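Local coordinates for protein putative pyridoxal phosphate-dependent transferase (Clostridium difficile, PDB 4DGT) that belongs to the class I and II aminotransferase family of pyridoxal phosphate-dependent enzymes and is modelled with pyridoxal-5'-phosphate bound, at residues K112-I117 / N133-L138; W181-L186 / K215-A220; L189-L194 / K224-N229. All coordinates share one frame; numbering follows the deposited sequence. Where two conformers were deposited one is given.

Interaction 1: K112-I117 / N133-L138; sequences KANDKI and NNNREL
K116 and I117 pair in parallel with E137 and L138, and the two strands are stitched by E137 N to D115 O (2.8 Å) and I117 N to E137 O (3.0 Å). A third backbone bond, N114 N to N135 O at 2.9 Å, lies just before the strands in the chain and joins a type II turn (K112 to D115) to the Schellman motif around N135 that ends helix 126-133. Inside the turn, the D115 carboxylate reaches back to take the K112 backbone N-H.

The R136 guanidinium lies with one face over the K112-A113 peptide bond, A113 N sitting above its centre 3.5 Å from CZ. A bend at chi2 (62°) folds the chain over the turn, and the group's rotation is fixed by NH1 bonding to N134 O and NH2 to T111 O. Farther along, I117 CD1 packs obliquely on R136 CB at 3.8 Å.

K116 and E137 run side by side from the same face of the sheet and close a salt bridge, NZ to OE1, of 2.8 Å. The ammonium arrives from above the carboxylate plane, brought round by the bend at chi4 (72°), while E137 stays extended. A water donates to the other oxygen, OE2. On the opposite face, I117 and L138 both rest on V131 of helix 126-133.

This is a right-handed beta-alpha-beta crossover, strand 116-119, helix 126-133, strand 137-140, at the margin of the seven-stranded sheet characteristic of the large domain in fold type I PLP enzymes.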
ATOM      1  N   LYS A 112      -5.859  18.390  15.791  1.00 13.33           N
ATOM      2  CA  LYS A 112      -7.280  18.555  15.509  1.00 13.94           C
ATOM      3  C   LYS A 112      -7.434  19.377  14.240  1.00 13.09           C
ATOM      4  O   LYS A 112      -6.518  20.074  13.844  1.00 12.48           O
ATOM      5  CB  LYS A 112      -7.945  19.316  16.656  1.00 16.10           C
ATOM      6  CG  LYS A 112      -8.151  18.477  17.899  1.00 17.90           C
ATOM      7  CD  LYS A 112      -8.835  19.289  18.990  1.00 19.93           C
ATOM      8  CE  LYS A 112      -8.836  18.540  20.310  1.00 21.72           C
ATOM      9  NZ  LYS A 112      -9.554  19.262  21.416  1.00 26.26           N
ATOM     10  N   ALA A 113      -8.593  19.259  13.579  1.00 13.21           N
ATOM     11  CA  ALA A 113      -8.880  20.056  12.407  1.00 13.15           C
ATOM     12  C   ALA A 113      -8.596  21.508  12.709  1.00 13.33           C
ATOM     13  O   ALA A 113      -8.899  22.003  13.819  1.00 13.04           O
ATOM     14  CB  ALA A 113     -10.349  19.873  11.982  1.00 13.62           C
ATOM     15  N   ASN A 114      -7.994  22.190  11.734  1.00 13.77           N
ATOM     16  CA  ASN A 114      -7.686  23.627  11.780  1.00 14.50           C
ATOM     17  C   ASN A 114      -6.463  23.965  12.612  1.00 13.98           C
ATOM     18  O   ASN A 114      -6.036  25.112  12.658  1.00 14.23           O
ATOM     19  CB  ASN A 114      -8.874  24.484  12.209  1.00 16.66           C
ATOM     20  CG  ASN A 114     -10.119  24.224  11.366  1.00 19.21           C
ATOM     21  OD1 ASN A 114     -11.163  23.866  11.919  1.00 25.66           O
ATOM     22  ND2 ASN A 114     -10.017  24.398  10.041  1.00 19.07           N
ATOM     23  N   ASP A 115      -5.843  22.958  13.192  1.00 12.87           N
ATOM     24  CA  ASP A 115      -4.569  23.182  13.866  1.00 12.95           C
ATOM     25  C   ASP A 115      -3.518  23.607  12.845  1.00 12.38           C
ATOM     26  O   ASP A 115      -3.617  23.185  11.691  1.00 11.92           O
ATOM     27  CB  ASP A 115      -4.123  21.948  14.615  1.00 13.04           C
ATOM     28  CG  ASP A 115      -4.756  21.794  15.993  1.00 14.94           C
ATOM     29  OD1 ASP A 115      -5.481  22.688  16.539  1.00 16.23           O
ATOM     30  OD2 ASP A 115      -4.506  20.697  16.586  1.00 15.68           O
ATOM     31  N   LYS A 116      -2.539  24.382  13.309  1.00 12.58           N
ATOM     32  CA  LYS A 116      -1.377  24.852  12.535  1.00 12.54           C
ATOM     33  C   LYS A 116      -0.207  23.841  12.537  1.00 11.20           C
ATOM     34  O   LYS A 116       0.191  23.323  13.583  1.00 10.93           O
ATOM     35  CB  LYS A 116      -0.877  26.163  13.114  1.00 14.61           C
ATOM     36  CG  LYS A 116      -1.766  27.384  12.840  1.00 18.33           C
ATOM     37  CD  LYS A 116      -1.339  28.579  13.695  1.00 21.46           C
ATOM     38  CE  LYS A 116      -1.714  29.921  13.093  1.00 24.36           C
ATOM     39  NZ  LYS A 116      -3.190  30.123  13.195  1.00 25.51           N
ATOM     40  N   ILE A 117       0.349  23.636  11.340  1.00 10.46           N
ATOM     41  CA  ILE A 117       1.507  22.762  11.082  1.00 10.09           C
ATOM     42  C   ILE A 117       2.519  23.533  10.270  1.00  9.81           C
ATOM     43  O   ILE A 117       2.185  24.124   9.283  1.00  9.76           O
ATOM     44  CB  ILE A 117       1.089  21.490  10.362  1.00 10.31           C
ATOM     45  CG1 ILE A 117       0.096  20.721  11.226  1.00 11.52           C
ATOM     46  CG2 ILE A 117       2.297  20.601  10.092  1.00 11.25           C
ATOM     47  CD1 ILE A 117      -0.554  19.537  10.606  1.00 12.73           C
ATOM     48  N   ASN A 133      -4.759  18.896   2.663  1.00 10.43           N
ATOM     49  CA  ASN A 133      -5.702  17.803   2.364  1.00 11.01           C
ATOM     50  C   ASN A 133      -6.261  17.155   3.624  1.00 10.44           C
ATOM     51  O   ASN A 133      -7.274  16.493   3.543  1.00 10.70           O
ATOM     52  CB  ASN A 133      -5.055  16.765   1.468  1.00 11.25           C
ATOM     53  CG  ASN A 133      -4.826  17.289   0.052  1.00 12.36           C
ATOM     54  OD1 ASN A 133      -5.539  18.205  -0.404  1.00 15.15           O
ATOM     55  ND2 ASN A 133      -3.822  16.727  -0.606  1.00 12.82           N
ATOM     56  N   ASN A 134      -5.606  17.339   4.779  1.00  9.80           N
ATOM     57  CA  ASN A 134      -6.105  16.882   6.053  1.00 10.05           C
ATOM     58  C   ASN A 134      -6.887  17.984   6.817  1.00 10.50           C
ATOM     59  O   ASN A 134      -7.213  17.812   7.989  1.00 11.31           O
ATOM     60  CB  ASN A 134      -4.961  16.382   6.946  1.00  9.89           C
ATOM     61  CG  ASN A 134      -4.608  14.961   6.647  1.00 10.28           C
ATOM     62  OD1 ASN A 134      -5.349  14.070   7.038  1.00 10.64           O
ATOM     63  ND2 ASN A 134      -3.522  14.750   5.935  1.00  9.78           N
ATOM     64  N   ASN A 135      -7.186  19.120   6.180  1.00 11.22           N
ATOM     65  CA  ASN A 135      -7.914  20.227   6.817  1.00 12.32           C
ATOM     66  C   ASN A 135      -7.230  20.727   8.044  1.00 11.79           C
ATOM     67  O   ASN A 135      -7.865  21.069   9.050  1.00 12.14           O
ATOM     68  CB  ASN A 135      -9.279  19.676   7.179  1.00 13.03           C
ATOM     69  CG  ASN A 135     -10.339  20.729   7.506  0.60 13.49           C
ATOM     70  OD1 ASN A 135     -10.321  21.851   7.012  0.60 14.03           O
ATOM     71  ND2 ASN A 135     -11.275  20.359   8.406  0.60 13.80           N
ATOM     72  N   ARG A 136      -5.920  20.782   7.984  1.00 10.69           N
ATOM     73  CA  ARG A 136      -5.144  21.602   8.939  1.00 10.57           C
ATOM     74  C   ARG A 136      -4.591  22.825   8.215  1.00 10.87           C
ATOM     75  O   ARG A 136      -4.582  22.889   6.993  1.00 11.05           O
ATOM     76  CB  ARG A 136      -4.013  20.760   9.587  1.00 10.82           C
ATOM     77  CG  ARG A 136      -4.435  19.862  10.756  1.00 11.46           C
ATOM     78  CD  ARG A 136      -5.431  18.833  10.392  1.00 12.27           C
ATOM     79  NE  ARG A 136      -5.653  17.900  11.502  1.00 11.66           N
ATOM     80  CZ  ARG A 136      -6.693  17.070  11.578  1.00 13.46           C
ATOM     81  NH1 ARG A 136      -7.587  17.018  10.600  1.00 13.77           N
ATOM     82  NH2 ARG A 136      -6.783  16.235  12.606  1.00 14.77           N
ATOM     83  N   GLU A 137      -4.109  23.784   8.992  1.00 11.29           N
ATOM     84  CA  GLU A 137      -3.629  25.049   8.451  1.00 12.01           C
ATOM     85  C   GLU A 137      -2.170  24.952   8.281  1.00 10.81           C
ATOM     86  O   GLU A 137      -1.456  24.622   9.203  1.00 11.42           O
ATOM     87  CB  GLU A 137      -3.953  26.210   9.375  1.00 13.27           C
ATOM     88  CG  GLU A 137      -3.198  27.525   9.054  1.00 15.35           C
ATOM     89  CD  GLU A 137      -3.493  28.787   9.916  1.00 18.20           C
ATOM     90  OE1 GLU A 137      -4.141  28.698  11.025  1.00 23.47           O
ATOM     91  OE2 GLU A 137      -3.041  29.876   9.503  1.00 18.93           O
ATOM     92  N   LEU A 138      -1.706  25.282   7.093  1.00  9.85           N
ATOM     93  CA  LEU A 138      -0.250  25.292   6.811  1.00  9.47           C
ATOM     94  C   LEU A 138       0.421  26.649   7.138  1.00 10.52           C
ATOM     95  O   LEU A 138      -0.023  27.669   6.700  1.00 11.02           O
ATOM     96  CB  LEU A 138      -0.015  24.994   5.309  1.00  9.18           C
ATOM     97  CG  LEU A 138       1.452  24.755   4.878  1.00  8.99           C
ATOM     98  CD1 LEU A 138       2.086  23.499   5.485  1.00  9.39           C
ATOM     99  CD2 LEU A 138       1.513  24.699   3.364  1.00  8.68           C
TER
HETATM  100  O   HOH W   1     -13.214  22.408   9.900  1.00 44.25           O
HETATM  101  O   HOH W   2      -2.618  32.276  10.905  1.00 27.27           O

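Interaction 2: W181-L186 / K215-A220; sequences WTKDEL and KHIPMA
W181 O takes hydrogens from two waters, and both lead across to the 215-220 loop. One, 2.8 Å from W181 O, accepts from I217 N; the other donates to W181 O and also to K215 O, 2.6 Å from it. These two waters link the two backbones, while the direct contacts are made by methyl groups, against one another and against backbone carbonyls.

L186 does most of that work with its two methyl branches. CD1 rests against the I217 main chain and side chain, 3.3 Å from I217 O and 3.8 Å from I217 CB; the same carbonyl accepts from N172 ND2. CD2 meets M219 CE at 3.9 Å. In M219, CG stands opposite the backbone N (chi1 171°) and the chain then bends at chi2 and chi3, which brings the methyl, CE, within 3.4 Å of L186 O.

The helix start itself is set by a capping box: E185 N bonds to T182 OG1, and T182 N to E185 OE1, whose carboxylate also pairs with R179.

Behind the contact stands strand 165-171, with L170 touching W181, L186 and M219 and the indole N-H of W181 bonded to C171 O. Helix 183-195 thus packs on this strand with the loop that runs on to helix 224-229 tucked alongside its first turn.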
ATOM      1  N   TRP A 181      21.591  19.269   7.173  1.00  8.85           N
ATOM      2  CA  TRP A 181      21.682  20.213   8.281  1.00  8.98           C
ATOM      3  C   TRP A 181      22.763  19.763   9.278  1.00  8.99           C
ATOM      4  O   TRP A 181      22.882  18.578   9.575  1.00 10.71           O
ATOM      5  CB  TRP A 181      20.337  20.341   8.988  1.00  8.96           C
ATOM      6  CG  TRP A 181      19.197  20.633   8.089  1.00  8.94           C
ATOM      7  CD1 TRP A 181      18.146  19.798   7.732  1.00  9.23           C
ATOM      8  CD2 TRP A 181      18.959  21.895   7.395  1.00  8.76           C
ATOM      9  NE1 TRP A 181      17.268  20.461   6.923  1.00  8.94           N
ATOM     10  CE2 TRP A 181      17.743  21.745   6.655  1.00  9.18           C
ATOM     11  CE3 TRP A 181      19.641  23.108   7.337  1.00  9.07           C
ATOM     12  CZ2 TRP A 181      17.245  22.772   5.876  1.00  9.28           C
ATOM     13  CZ3 TRP A 181      19.138  24.136   6.561  1.00  9.23           C
ATOM     14  CH2 TRP A 181      17.953  23.982   5.844  1.00  9.29           C
ATOM     15  N   THR A 182      23.502  20.715   9.833  1.00  9.21           N
ATOM     16  CA  THR A 182      24.513  20.345  10.850  1.00  9.54           C
ATOM     17  C   THR A 182      23.855  20.088  12.196  1.00  9.96           C
ATOM     18  O   THR A 182      22.709  20.505  12.433  1.00  9.53           O
ATOM     19  CB  THR A 182      25.511  21.433  10.984  1.00  9.93           C
ATOM     20  OG1 THR A 182      24.889  22.616  11.533  1.00 10.48           O
ATOM     21  CG2 THR A 182      26.158  21.759   9.581  1.00 10.63           C
ATOM     22  N   LYS A 183      24.559  19.370  13.076  1.00 10.72           N
ATOM     23  CA  LYS A 183      24.102  19.150  14.425  1.00 12.57           C
ATOM     24  C   LYS A 183      23.698  20.461  15.081  1.00 11.63           C
ATOM     25  O   LYS A 183      22.640  20.565  15.711  1.00 11.06           O
ATOM     26  CB  LYS A 183      25.199  18.491  15.252  1.00 15.45           C
ATOM     27  CG  LYS A 183      24.700  17.888  16.556  1.00 18.70           C
ATOM     28  CD  LYS A 183      25.841  17.407  17.440  1.00 24.78           C
ATOM     29  CE  LYS A 183      26.111  15.921  17.305  1.00 29.49           C
ATOM     30  NZ  LYS A 183      27.133  15.559  16.269  1.00 36.08           N
ATOM     31  N   ASP A 184      24.478  21.515  14.900  1.00 12.09           N
ATOM     32  CA  ASP A 184      24.156  22.770  15.571  1.00 12.87           C
ATOM     33  C   ASP A 184      22.886  23.413  14.990  1.00 11.00           C
ATOM     34  O   ASP A 184      22.127  24.033  15.733  1.00 10.40           O
ATOM     35  CB  ASP A 184      25.276  23.778  15.470  1.00 15.54           C
ATOM     36  CG  ASP A 184      26.398  23.507  16.438  1.00 19.01           C
ATOM     37  OD1 ASP A 184      26.263  22.668  17.332  1.00 21.33           O
ATOM     38  OD2 ASP A 184      27.423  24.200  16.312  1.00 22.22           O
ATOM     39  N   GLU A 185      22.705  23.364  13.669  1.00  9.75           N
ATOM     40  CA  GLU A 185      21.451  23.833  13.073  1.00  9.69           C
ATOM     41  C   GLU A 185      20.260  23.039  13.597  1.00  9.91           C
ATOM     42  O   GLU A 185      19.216  23.624  13.816  1.00  9.43           O
ATOM     43  CB  GLU A 185      21.506  23.694  11.540  1.00  9.87           C
ATOM     44  CG  GLU A 185      22.434  24.664  10.867  1.00  9.89           C
ATOM     45  CD  GLU A 185      22.554  24.478   9.385  1.00  9.99           C
ATOM     46  OE1 GLU A 185      22.988  23.387   8.954  1.00 10.70           O
ATOM     47  OE2 GLU A 185      22.207  25.406   8.593  1.00 10.02           O
ATOM     48  N   LEU A 186      20.367  21.708  13.665  1.00  9.98           N
ATOM     49  CA  LEU A 186      19.292  20.892  14.200  1.00 10.36           C
ATOM     50  C   LEU A 186      19.010  21.129  15.681  1.00 11.04           C
ATOM     51  O   LEU A 186      17.837  21.171  16.082  1.00 10.20           O
ATOM     52  CB  LEU A 186      19.538  19.395  13.930  1.00 10.67           C
ATOM     53  CG  LEU A 186      19.627  19.035  12.448  1.00 10.87           C
ATOM     54  CD1 LEU A 186      20.202  17.634  12.351  1.00 12.53           C
ATOM     55  CD2 LEU A 186      18.247  19.158  11.777  1.00 11.25           C
ATOM     56  N   LYS A 215      27.685  14.643   6.841  1.00 12.38           N
ATOM     57  CA  LYS A 215      27.204  13.497   7.641  1.00 12.95           C
ATOM     58  C   LYS A 215      25.765  13.737   8.012  1.00 11.19           C
ATOM     59  O   LYS A 215      25.428  14.772   8.585  1.00 11.84           O
ATOM     60  CB  LYS A 215      28.054  13.248   8.921  1.00 15.07           C
ATOM     61  CG  LYS A 215      27.546  12.018   9.682  1.00 18.06           C
ATOM     62  CD  LYS A 215      28.489  11.184  10.512  1.00 21.51           C
ATOM     63  CE  LYS A 215      27.715  10.041  11.193  1.00 21.76           C
ATOM     64  NZ  LYS A 215      27.556   8.796  10.382  1.00 20.68           N
ATOM     65  N   HIS A 216      24.912  12.760   7.711  1.00 10.05           N
ATOM     66  CA  HIS A 216      23.511  12.853   8.163  1.00  9.49           C
ATOM     67  C   HIS A 216      23.439  12.707   9.648  1.00  9.80           C
ATOM     68  O   HIS A 216      23.987  11.704  10.213  1.00  9.63           O
ATOM     69  CB  HIS A 216      22.745  11.720   7.586  1.00  9.35           C
ATOM     70  CG  HIS A 216      21.274  11.745   7.951  1.00  8.77           C
ATOM     71  ND1 HIS A 216      20.419  12.725   7.537  1.00  9.26           N
ATOM     72  CD2 HIS A 216      20.584  10.924   8.794  1.00  8.50           C
ATOM     73  CE1 HIS A 216      19.216  12.491   8.084  1.00  8.55           C
ATOM     74  NE2 HIS A 216      19.322  11.388   8.873  1.00  8.78           N
ATOM     75  N   ILE A 217      22.705  13.627  10.268  1.00 10.50           N
ATOM     76  CA  ILE A 217      22.420  13.574  11.706  1.00 10.93           C
ATOM     77  C   ILE A 217      20.919  13.429  11.858  1.00 10.20           C
ATOM     78  O   ILE A 217      20.182  14.406  11.642  1.00 10.45           O
ATOM     79  CB  ILE A 217      22.875  14.876  12.408  1.00 12.50           C
ATOM     80  CG1 ILE A 217      24.343  15.178  12.120  1.00 13.86           C
ATOM     81  CG2 ILE A 217      22.586  14.782  13.897  1.00 12.47           C
ATOM     82  CD1 ILE A 217      25.283  14.135  12.617  1.00 15.74           C
ATOM     83  N   PRO A 218      20.413  12.229  12.236  1.00  9.87           N
ATOM     84  CA  PRO A 218      18.956  12.190  12.506  1.00 10.24           C
ATOM     85  C   PRO A 218      18.632  13.175  13.625  1.00 10.48           C
ATOM     86  O   PRO A 218      19.331  13.226  14.612  1.00  9.71           O
ATOM     87  CB  PRO A 218      18.727  10.728  12.914  1.00 10.04           C
ATOM     88  CG  PRO A 218      19.904   9.994  12.336  1.00 10.41           C
ATOM     89  CD  PRO A 218      21.058  10.911  12.400  1.00 10.13           C
ATOM     90  N   MET A 219      17.589  13.972  13.453  1.00  9.66           N
ATOM     91  CA  MET A 219      17.164  14.872  14.514  1.00 11.07           C
ATOM     92  C   MET A 219      16.989  14.160  15.857  1.00 10.26           C
ATOM     93  O   MET A 219      17.446  14.636  16.901  1.00 10.67           O
ATOM     94  CB  MET A 219      15.890  15.535  14.117  1.00 11.30           C
ATOM     95  CG  MET A 219      15.180  16.342  15.175  1.00 12.30           C
ATOM     96  SD  MET A 219      16.183  17.802  15.724  1.00 14.65           S
ATOM     97  CE  MET A 219      15.580  19.089  14.615  1.00 14.14           C
ATOM     98  N   ALA A 220      16.447  12.958  15.822  1.00 10.24           N
ATOM     99  CA  ALA A 220      16.170  12.175  17.033  1.00 10.26           C
ATOM    100  C   ALA A 220      17.448  11.630  17.675  1.00 11.53           C
ATOM    101  O   ALA A 220      17.433  11.237  18.814  1.00 12.90           O
ATOM    102  CB  ALA A 220      15.174  11.028  16.726  1.00 10.36           C
TER
HETATM  103  O   HOH W   3      21.922  16.032   8.891  1.00 11.82           O
HETATM  104  O   HOH W   4      25.401  17.171   9.462  1.00 16.35           O

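Interaction 3: L189-L194 / K224-N229; sequences LGDICL and KEFEKN. With MG (magnesium ion), chain I.
Polar and metal-mediated links come first. E225 OE2 binds a magnesium ion at 2.0 Å, and five waters make up the rest of its six ligands. Two of these waters donate to D191 OD1, each at 2.8 Å, making D191 a second-shell partner that reaches the ion through solvent. The ion lies near both carboxylates, and probably eases the proximity of D191 OD1 and E225 OE2, 4.2 Å apart. Another water joins the helices at N229, accepting from ND2 (2.7 Å) and donating to G190 O; N229 ND2 also bonds to V198 O.

The aromatic contact is F226, whose ring lies against G190, D191 and L194 of the other helix. D191 OD1 meets its edge in the ring plane, 3.3 Å from CE1, with the carboxylate turned 86° to the ring. G190 has no side chain, so CZ comes within 3.5 Å of its CA.

Apolar packing belongs to L194: CD1 lies 3.4 Å from F226 CE1 and also touches E225 CD, while CD2 packs on N229 CG (3.7 Å), the two side chains running in opposing directions.

The helix segments 189-194 and 224-229 cross at 64°. Their helices lie side by side on the sheet, before the adjacent parallel strands 199-203 and 230-234, as in the alpha/beta layering of fold type I enzymes.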
ATOM      1  N   LEU A 189      16.912  24.341  16.101  1.00 10.22           N
ATOM      2  CA  LEU A 189      15.534  24.131  15.759  1.00 10.60           C
ATOM      3  C   LEU A 189      14.853  23.279  16.839  1.00 10.44           C
ATOM      4  O   LEU A 189      13.694  23.578  17.254  1.00 10.58           O
ATOM      5  CB  LEU A 189      15.430  23.432  14.384  1.00 10.16           C
ATOM      6  CG  LEU A 189      14.036  22.862  13.986  1.00 10.13           C
ATOM      7  CD1 LEU A 189      13.054  23.992  13.822  1.00 10.89           C
ATOM      8  CD2 LEU A 189      14.094  22.017  12.723  1.00 10.29           C
ATOM      9  N   GLY A 190      15.508  22.208  17.253  1.00 10.73           N
ATOM     10  CA  GLY A 190      14.899  21.260  18.208  1.00 11.11           C
ATOM     11  C   GLY A 190      14.639  21.868  19.531  1.00 12.10           C
ATOM     12  O   GLY A 190      13.638  21.616  20.156  1.00 12.09           O
ATOM     13  N   ASP A 191      15.496  22.790  19.947  1.00 11.72           N
ATOM     14  CA  ASP A 191      15.294  23.463  21.226  1.00 13.26           C
ATOM     15  C   ASP A 191      14.124  24.430  21.169  1.00 12.94           C
ATOM     16  O   ASP A 191      13.377  24.550  22.149  1.00 12.92           O
ATOM     17  CB  ASP A 191      16.551  24.213  21.610  1.00 14.89           C
ATOM     18  CG  ASP A 191      17.627  23.311  22.234  1.00 17.29           C
ATOM     19  OD1 ASP A 191      17.397  22.118  22.618  1.00 18.46           O
ATOM     20  OD2 ASP A 191      18.755  23.825  22.330  1.00 20.01           O
ATOM     21  N   ILE A 192      13.960  25.124  20.041  1.00 12.16           N
ATOM     22  CA  ILE A 192      12.798  25.979  19.824  1.00 12.72           C
ATOM     23  C   ILE A 192      11.531  25.155  19.934  1.00 12.35           C
ATOM     24  O   ILE A 192      10.583  25.552  20.580  1.00 12.15           O
ATOM     25  CB  ILE A 192      12.792  26.764  18.487  1.00 12.84           C
ATOM     26  CG1 ILE A 192      13.925  27.788  18.392  1.00 14.30           C
ATOM     27  CG2 ILE A 192      11.421  27.448  18.280  1.00 13.26           C
ATOM     28  CD1 ILE A 192      14.165  28.333  16.973  1.00 13.49           C
ATOM     29  N   CYS A 193      11.467  24.036  19.229  1.00 12.19           N
ATOM     30  CA  CYS A 193      10.269  23.224  19.232  1.00 12.16           C
ATOM     31  C   CYS A 193       9.993  22.676  20.609  1.00 12.32           C
ATOM     32  O   CYS A 193       8.841  22.697  21.038  1.00 12.94           O
ATOM     33  CB  CYS A 193      10.340  22.138  18.187  1.00 12.05           C
ATOM     34  SG  CYS A 193      10.243  22.728  16.477  1.00 12.35           S
ATOM     35  N   LEU A 194      11.007  22.243  21.337  1.00 13.16           N
ATOM     36  CA  LEU A 194      10.778  21.722  22.694  1.00 13.67           C
ATOM     37  C   LEU A 194      10.277  22.816  23.645  1.00 14.09           C
ATOM     38  O   LEU A 194       9.378  22.572  24.451  1.00 13.21           O
ATOM     39  CB  LEU A 194      12.055  21.124  23.312  1.00 15.94           C
ATOM     40  CG  LEU A 194      12.322  19.724  22.854  1.00 17.56           C
ATOM     41  CD1 LEU A 194      13.822  19.361  22.876  1.00 19.53           C
ATOM     42  CD2 LEU A 194      11.440  18.798  23.666  1.00 17.46           C
ATOM     43  N   LYS A 224      18.457  12.374  24.102  1.00 13.30           N
ATOM     44  CA  LYS A 224      17.309  11.565  24.486  1.00 14.38           C
ATOM     45  C   LYS A 224      16.069  12.441  24.474  1.00 13.11           C
ATOM     46  O   LYS A 224      15.022  11.955  24.111  1.00 13.35           O
ATOM     47  CB  LYS A 224      17.516  10.872  25.812  1.00 16.63           C
ATOM     48  CG  LYS A 224      18.436   9.668  25.725  1.00 19.97           C
ATOM     49  CD  LYS A 224      17.699   8.476  25.076  1.00 23.40           C
ATOM     50  CE  LYS A 224      18.641   7.339  24.648  1.00 26.45           C
ATOM     51  NZ  LYS A 224      17.893   6.329  23.799  1.00 27.10           N
ATOM     52  N   GLU A 225      16.191  13.725  24.833  1.00 13.64           N
ATOM     53  CA  GLU A 225      14.990  14.594  24.776  1.00 13.62           C
ATOM     54  C   GLU A 225      14.545  14.852  23.336  1.00 13.42           C
ATOM     55  O   GLU A 225      13.362  14.930  23.064  1.00 12.67           O
ATOM     56  CB  GLU A 225      15.133  15.885  25.551  1.00 15.65           C
ATOM     57  CG  GLU A 225      16.026  16.899  24.938  1.00 17.03           C
ATOM     58  CD  GLU A 225      15.964  18.261  25.625  1.00 17.72           C
ATOM     59  OE1 GLU A 225      15.003  18.512  26.403  1.00 19.98           O
ATOM     60  OE2 GLU A 225      16.915  19.054  25.409  1.00 17.01           O
ATOM     61  N   PHE A 226      15.480  15.010  22.401  1.00 12.39           N
ATOM     62  CA  PHE A 226      15.121  15.180  21.020  1.00 12.10           C
ATOM     63  C   PHE A 226      14.479  13.857  20.489  1.00 11.71           C
ATOM     64  O   PHE A 226      13.496  13.884  19.799  1.00 12.01           O
ATOM     65  CB  PHE A 226      16.379  15.534  20.204  1.00 12.61           C
ATOM     66  CG  PHE A 226      16.709  16.996  20.158  1.00 13.18           C
ATOM     67  CD1 PHE A 226      16.456  17.828  21.215  1.00 14.20           C
ATOM     68  CD2 PHE A 226      17.333  17.512  19.065  1.00 14.29           C
ATOM     69  CE1 PHE A 226      16.822  19.159  21.196  1.00 15.60           C
ATOM     70  CE2 PHE A 226      17.678  18.838  19.014  1.00 14.67           C
ATOM     71  CZ  PHE A 226      17.440  19.684  20.069  1.00 14.35           C
ATOM     72  N   GLU A 227      15.006  12.719  20.905  1.00 11.08           N
ATOM     73  CA  GLU A 227      14.460  11.417  20.538  1.00 11.68           C
ATOM     74  C   GLU A 227      12.989  11.315  20.884  1.00 12.34           C
ATOM     75  O   GLU A 227      12.181  10.949  20.071  1.00 12.44           O
ATOM     76  CB  GLU A 227      15.272  10.310  21.229  1.00 12.69           C
ATOM     77  CG  GLU A 227      15.025   8.910  20.690  1.00 13.23           C
ATOM     78  CD  GLU A 227      16.108   7.947  21.142  1.00 15.88           C
ATOM     79  OE1 GLU A 227      17.018   7.621  20.326  1.00 16.91           O
ATOM     80  OE2 GLU A 227      16.048   7.532  22.300  1.00 17.10           O
ATOM     81  N   LYS A 228      12.638  11.714  22.090  1.00 12.66           N
ATOM     82  CA  LYS A 228      11.260  11.565  22.550  1.00 13.57           C
ATOM     83  C   LYS A 228      10.350  12.601  21.889  1.00 13.41           C
ATOM     84  O   LYS A 228       9.112  12.370  21.775  1.00 15.91           O
ATOM     85  CB  LYS A 228      11.194  11.623  24.059  1.00 16.11           C
ATOM     86  CG  LYS A 228      11.838  10.403  24.733  1.00 19.84           C
ATOM     87  CD  LYS A 228      10.924   9.182  24.640  1.00 22.43           C
ATOM     88  CE  LYS A 228      11.491   7.946  25.369  1.00 26.27           C
ATOM     89  NZ  LYS A 228      11.431   6.608  24.671  1.00 25.04           N
ATOM     90  N   ASN A 229      10.918  13.685  21.387  1.00 11.25           N
ATOM     91  CA  ASN A 229      10.110  14.744  20.733  1.00 11.29           C
ATOM     92  C   ASN A 229      10.047  14.649  19.182  1.00 11.14           C
ATOM     93  O   ASN A 229       9.476  15.525  18.545  1.00 10.73           O
ATOM     94  CB  ASN A 229      10.603  16.151  21.153  1.00 11.85           C
ATOM     95  CG  ASN A 229       9.566  17.206  20.945  1.00 11.84           C
ATOM     96  OD1 ASN A 229       8.416  16.974  21.326  1.00 13.61           O
ATOM     97  ND2 ASN A 229       9.921  18.295  20.289  1.00 13.71           N
TER
HETATM   98 MG    MG I 407      17.240  20.903  26.223  1.00 16.32          MG
HETATM   99  O   HOH W   5      12.463  18.907  19.469  1.00 19.35           O
HETATM  100  O   HOH W   6      18.732  21.192  24.846  1.00 20.11           O
HETATM  101  O   HOH W   7      15.838  21.631  24.902  1.00 18.32           O
HETATM  102  O   HOH W   8      15.614  20.509  27.628  1.00 17.06           O
HETATM  103  O   HOH W   9      18.645  19.865  27.518  1.00 20.03           O
HETATM  104  O   HOH W  10      17.448  22.680  27.182  1.00 16.95           O

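In the fold
Interactions 2 and 3 are neighbours, their centres 12 Å apart, and share helix 183-195: its first turn meets the 215-220 loop, and later turns meet helix 224-229. Between them M219 is the common piece, with SD 3.5 Å from F226 CD2 and CE 3.8 Å from L189 CD2. Interaction 1 stands apart, its centre 27 Å from that of interaction 2 and 22 Å from that of interaction 3, joined to them through the sheet, where strand 165-171 lies next to strand 116-119. Neither interaction 1 nor interaction 2 reaches the cofactor: the W181 side chain is about 10 Å from a bound pyridoxal-5'-phosphate and that of L138 about 14 Å.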